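Long-range contacts in glycosyl hydrolase family 61, 2 protein (Heterobasidion irregulare TC 32-1, PDB 5NNS), which uses a copper ion to cleave cellulose oxidatively, attacking the glycosidic bonds of crystalline and amorphous polysaccharide chains and yielding products oxidised at C1: residues M89-G94 with G147-R152; G83-Y88 with H153-I158. All coordinates share one frame; numbering follows the deposited sequence.

Overall arrangement
Interactions 1 and 2 are successive lengths of one antiparallel strand pair, 85-91 against 147-157, in the interior of the six-stranded sheet of this AA9 domain. Their centres lie 19 Å apart, and Arg152 O, 2.7 Å from Tyr88 N in a probable hydrogen bond, carries the pairing from one to the other, while Leu151 packs on Val87. Interaction 1 is nested in the chain loop closed by interaction 2 and lies away from the annotated sites. Interaction 2 runs toward the copper end: the side chain of Leu155 comes within about 4 Å of that of Tyr167, a copper-site residue, and Leu156 within about 6 Å of Gln165, a probable O2-binding residue.

Interaction 1 (M89-G94 with G147-R152); sequences MANCGG and GNYILR
Tyr149 lies across the side chains of Met89 and Asn91, and can be followed outward atom by atom. Its CB meets Ala90 O at 3.5 Å and the methyl CE of Met89 at 3.8 Å. CG stays near both, put there by a first torsion of -67° that sets the ring beside its own backbone N. CD2 reaches Asn91 N and Ala90 O (both 3.6 Å), CE2 and CZ run past the Asn91 amide, whose CG sits above one ring face toward the rim, and the hydroxyl bonds to Ala145 O. A water donates to Tyr149 OH and accepts from Asn91 ND2. With an alanine here CB would remain beside Met89 CE, but the Asn91 amide is likely to lose the ring beneath it, and Ala145 O and the bridging water their hydroxyl partner.

Met89 also sets CG against Leu151 CD1, so this face is apolar at the Met89–Leu151 end and turns polar at the Asn91 amide and Tyr149 hydroxyl. Ala90 and Ile150 exchange both backbone hydrogen bonds, and Cys92 N gives a nearly straight one (173°) to Asn148 O. Ile150 CG1 lies against Cys92 SG at 3.7 Å, the sulfur being disulfide-bonded to Cys96. At the end of the strand Asn91 OD1 accepts from Gly93 N in an Asx turn, and from a second water that accepts from Asn148 N. Asn148 ND2 reaches Gly94 O (2.7 Å) from above the carbonyl plane. Gly94 has backbone angles that a side chain would not tolerate. Two asparagine amides thus supply an acceptor within 89-94 and a donor across the contact where that segment leaves the strand.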
# COMPACT_ATOMS: atom_id res chain seq x y z
N MET A 89 2.26 -5.79 -3.96
CA MET A 89 3.56 -5.78 -4.61
C MET A 89 3.42 -5.84 -6.12
O MET A 89 2.37 -6.21 -6.65
CB MET A 89 4.40 -6.96 -4.14
CG MET A 89 4.79 -6.94 -2.67
SD MET A 89 5.64 -8.48 -2.29
CE MET A 89 7.26 -8.15 -2.97
N ALA A 90 4.49 -5.46 -6.81
CA ALA A 90 4.56 -5.51 -8.26
C ALA A 90 5.99 -5.73 -8.70
O ALA A 90 6.89 -5.08 -8.19
CB ALA A 90 4.04 -4.21 -8.86
N ASN A 91 6.18 -6.65 -9.65
CA ASN A 91 7.48 -6.84 -10.30
C ASN A 91 7.77 -5.61 -11.16
O ASN A 91 6.92 -5.18 -11.93
CB ASN A 91 7.45 -8.10 -11.18
CG ASN A 91 8.84 -8.64 -11.48
OD1 ASN A 91 9.73 -7.90 -11.93
ND2 ASN A 91 9.04 -9.93 -11.24
N CYS A 92 8.96 -5.05 -11.01
CA CYS A 92 9.38 -3.89 -11.80
C CYS A 92 9.77 -4.24 -13.24
O CYS A 92 9.85 -3.34 -14.09
CB CYS A 92 10.53 -3.16 -11.10
SG CYS A 92 10.07 -2.43 -9.51
N GLY A 93 10.03 -5.52 -13.52
CA GLY A 93 10.38 -5.97 -14.87
C GLY A 93 11.64 -5.30 -15.39
O GLY A 93 11.65 -4.80 -16.52
N GLY A 94 12.68 -5.29 -14.56
CA GLY A 94 13.90 -4.53 -14.81
C GLY A 94 14.33 -3.79 -13.55
O GLY A 94 14.15 -4.29 -12.44
N GLY A 147 13.56 -11.27 -7.69
CA GLY A 147 13.50 -10.16 -8.62
C GLY A 147 13.36 -8.82 -7.95
O GLY A 147 13.44 -8.71 -6.71
N ASN A 148 13.17 -7.80 -8.78
CA ASN A 148 13.01 -6.42 -8.35
C ASN A 148 11.52 -6.12 -8.26
O ASN A 148 10.78 -6.32 -9.23
CB ASN A 148 13.70 -5.49 -9.34
CG ASN A 148 15.16 -5.85 -9.56
OD1 ASN A 148 15.91 -6.05 -8.60
ND2 ASN A 148 15.56 -5.94 -10.82
N TYR A 149 11.09 -5.64 -7.09
CA TYR A 149 9.67 -5.40 -6.79
C TYR A 149 9.45 -4.07 -6.08
O TYR A 149 10.29 -3.63 -5.29
CB TYR A 149 9.13 -6.49 -5.86
CG TYR A 149 9.05 -7.87 -6.45
CD1 TYR A 149 10.15 -8.71 -6.46
CD2 TYR A 149 7.85 -8.35 -6.98
CE1 TYR A 149 10.08 -9.99 -6.98
CE2 TYR A 149 7.76 -9.63 -7.51
CZ TYR A 149 8.88 -10.45 -7.51
OH TYR A 149 8.81 -11.72 -8.03
N ILE A 150 8.30 -3.45 -6.36
CA ILE A 150 7.78 -2.40 -5.49
C ILE A 150 6.96 -3.07 -4.38
O ILE A 150 6.25 -4.04 -4.64
CB ILE A 150 6.85 -1.42 -6.24
CG1 ILE A 150 7.59 -0.73 -7.40
CG2 ILE A 150 6.28 -0.38 -5.28
CD1 ILE A 150 8.80 0.09 -6.99
N LEU A 151 7.08 -2.55 -3.16
CA LEU A 151 6.23 -2.93 -2.03
C LEU A 151 5.36 -1.72 -1.71
O LEU A 151 5.89 -0.66 -1.38
CB LEU A 151 7.07 -3.29 -0.81
CG LEU A 151 6.31 -3.59 0.50
CD1 LEU A 151 5.51 -4.87 0.34
CD2 LEU A 151 7.27 -3.69 1.68
N ARG A 152 4.04 -1.91 -1.77
CA ARG A 152 3.08 -0.82 -1.74
C ARG A 152 2.13 -0.98 -0.55
O ARG A 152 1.47 -2.01 -0.43
CB ARG A 152 2.30 -0.80 -3.06
CG ARG A 152 1.02 0.04 -3.05
CD ARG A 152 0.43 0.16 -4.44
NE ARG A 152 -0.50 1.28 -4.53
CZ ARG A 152 -1.80 1.25 -4.23
NH1 ARG A 152 -2.38 0.13 -3.79
NH2 ARG A 152 -2.53 2.35 -4.37
O HOH W 1 6.89 -11.98 -10.22
O HOH W 2 12.46 -7.88 -11.91

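Interaction 2 (G83-Y88 with H153-I158); sequences GPVMVY and HELLAI
Val87 lays its CG1 methyl over one face of the His153 imidazole, 4.2 Å from the ring centroid and 21° off the normal, a CH-pi contact offset toward the rim. The other methyl, CG2, meets CD2 of the same ring at 3.8 Å. The two side chains lie side by side: a branched, compact valine can present both methyls to a flat neighbour. Farther along this face Val85 and Leu155 point the same way, CG1 and CG2 of the valine both touching Leu155 CD2, and helix 125-131 covers them through Leu129.

Val87–His153 and Val85–Leu155 are non-hydrogen-bonded antiparallel pairs, flanking the hydrogen-bonded pair Met86–Glu154. This is the alternation of any antiparallel pair, here in the central strands of a sheet of the immunoglobulin-like beta-sandwich of AA9 enzymes, with strands 106-116 and 165-176 continuing the sheet. Met86 N donates to Glu154 O, and Glu154 N returns a bond to Met86 O, both 2.9 Å.

On the other face Met86 and Glu154 run alongside each other. The methionine chain bends at its last torsion (-77°), bringing CE to 3.5 Å from Glu154 OE1, while the Tyr88 side chain crosses that of Glu154 obliquely, its CE1 near the same oxygen, with ring and carboxylate planes 73° apart. OE1 is also hydrogen-bonded to Tyr195 OH and forms a salt bridge to Arg152 NH1, which probably stabilises the buried carboxylate as an anion. Just before strand 85-91 begins, Pro84 CG packs on Leu156 CB, and Leu156 N donates to Pro84 O. Gly83 CA then approaches Leu156 O at 3.2 Å, where a side chain would clash with that oxygen.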
# COMPACT_ATOMS: atom_id res chain seq x y z
N GLY A 83 -11.72 1.91 7.75
CA GLY A 83 -11.42 1.47 6.38
C GLY A 83 -10.37 0.37 6.36
O GLY A 83 -9.78 0.05 7.40
N PRO A 84 -10.14 -0.24 5.18
CA PRO A 84 -9.19 -1.34 5.09
C PRO A 84 -7.74 -0.89 5.00
O PRO A 84 -7.46 0.25 4.63
CB PRO A 84 -9.59 -2.04 3.79
CG PRO A 84 -10.12 -0.94 2.95
CD PRO A 84 -10.87 -0.07 3.91
N VAL A 85 -6.83 -1.81 5.36
CA VAL A 85 -5.40 -1.69 5.06
C VAL A 85 -5.10 -2.72 3.98
O VAL A 85 -5.59 -3.84 4.05
CB VAL A 85 -4.52 -2.03 6.28
CG1 VAL A 85 -3.03 -1.91 5.93
CG2 VAL A 85 -4.89 -1.15 7.47
N MET A 86 -4.29 -2.34 2.98
CA MET A 86 -3.91 -3.25 1.90
C MET A 86 -2.43 -3.14 1.63
O MET A 86 -1.87 -2.04 1.65
CB MET A 86 -4.69 -2.92 0.62
CG MET A 86 -6.19 -3.19 0.74
SD MET A 86 -7.10 -2.47 -0.64
CE MET A 86 -7.12 -0.74 -0.15
N VAL A 87 -1.80 -4.29 1.39
CA VAL A 87 -0.39 -4.35 1.02
C VAL A 87 -0.30 -5.03 -0.34
O VAL A 87 -0.77 -6.15 -0.52
CB VAL A 87 0.45 -5.06 2.09
CG1 VAL A 87 1.94 -4.92 1.78
CG2 VAL A 87 0.14 -4.49 3.47
N TYR A 88 0.28 -4.32 -1.31
CA TYR A 88 0.47 -4.81 -2.67
C TYR A 88 1.96 -4.96 -2.96
O TYR A 88 2.81 -4.33 -2.32
CB TYR A 88 -0.10 -3.81 -3.69
CG TYR A 88 -1.60 -3.75 -3.84
CD1 TYR A 88 -2.39 -3.03 -2.93
CD2 TYR A 88 -2.25 -4.35 -4.93
CE1 TYR A 88 -3.76 -2.95 -3.08
CE2 TYR A 88 -3.63 -4.27 -5.08
CZ TYR A 88 -4.38 -3.56 -4.16
OH TYR A 88 -5.75 -3.47 -4.31
N HIS A 153 2.07 0.04 0.32
CA HIS A 153 1.10 0.07 1.43
C HIS A 153 0.02 1.09 1.13
O HIS A 153 0.32 2.18 0.63
CB HIS A 153 1.78 0.42 2.75
CG HIS A 153 2.70 -0.65 3.25
ND1 HIS A 153 3.97 -0.82 2.76
CD2 HIS A 153 2.52 -1.63 4.17
CE1 HIS A 153 4.54 -1.85 3.36
NE2 HIS A 153 3.69 -2.35 4.23
N GLU A 154 -1.23 0.74 1.44
CA GLU A 154 -2.37 1.58 1.14
C GLU A 154 -3.39 1.56 2.26
O GLU A 154 -3.77 0.50 2.77
CB GLU A 154 -3.03 1.14 -0.16
CG GLU A 154 -4.12 2.09 -0.64
CD GLU A 154 -4.64 1.74 -2.01
OE1 GLU A 154 -4.77 0.54 -2.34
OE2 GLU A 154 -4.91 2.68 -2.79
N LEU A 155 -3.83 2.76 2.63
CA LEU A 155 -4.93 2.95 3.57
C LEU A 155 -6.07 3.58 2.80
O LEU A 155 -5.86 4.54 2.07
CB LEU A 155 -4.51 3.86 4.71
CG LEU A 155 -3.29 3.41 5.53
CD1 LEU A 155 -3.08 4.34 6.71
CD2 LEU A 155 -3.41 1.97 6.00
N LEU A 156 -7.26 3.01 2.95
CA LEU A 156 -8.46 3.55 2.34
C LEU A 156 -9.36 3.99 3.48
O LEU A 156 -10.06 3.18 4.07
CB LEU A 156 -9.14 2.49 1.45
CG LEU A 156 -10.55 2.79 0.94
CD1 LEU A 156 -10.65 4.16 0.30
CD2 LEU A 156 -11.02 1.70 -0.02
N ALA A 157 -9.29 5.28 3.81
CA ALA A 157 -10.14 5.87 4.83
C ALA A 157 -11.49 6.23 4.22
O ALA A 157 -11.54 6.98 3.24
CB ALA A 157 -9.48 7.11 5.42
N ILE A 158 -12.57 5.71 4.80
CA ILE A 158 -13.93 5.86 4.26
C ILE A 158 -14.90 6.49 5.28
O ILE A 158 -16.11 6.22 5.27
CB ILE A 158 -14.48 4.51 3.73
CG1 ILE A 158 -14.56 3.44 4.83
CG2 ILE A 158 -13.60 4.02 2.59
CD1 ILE A 158 -15.20 2.15 4.37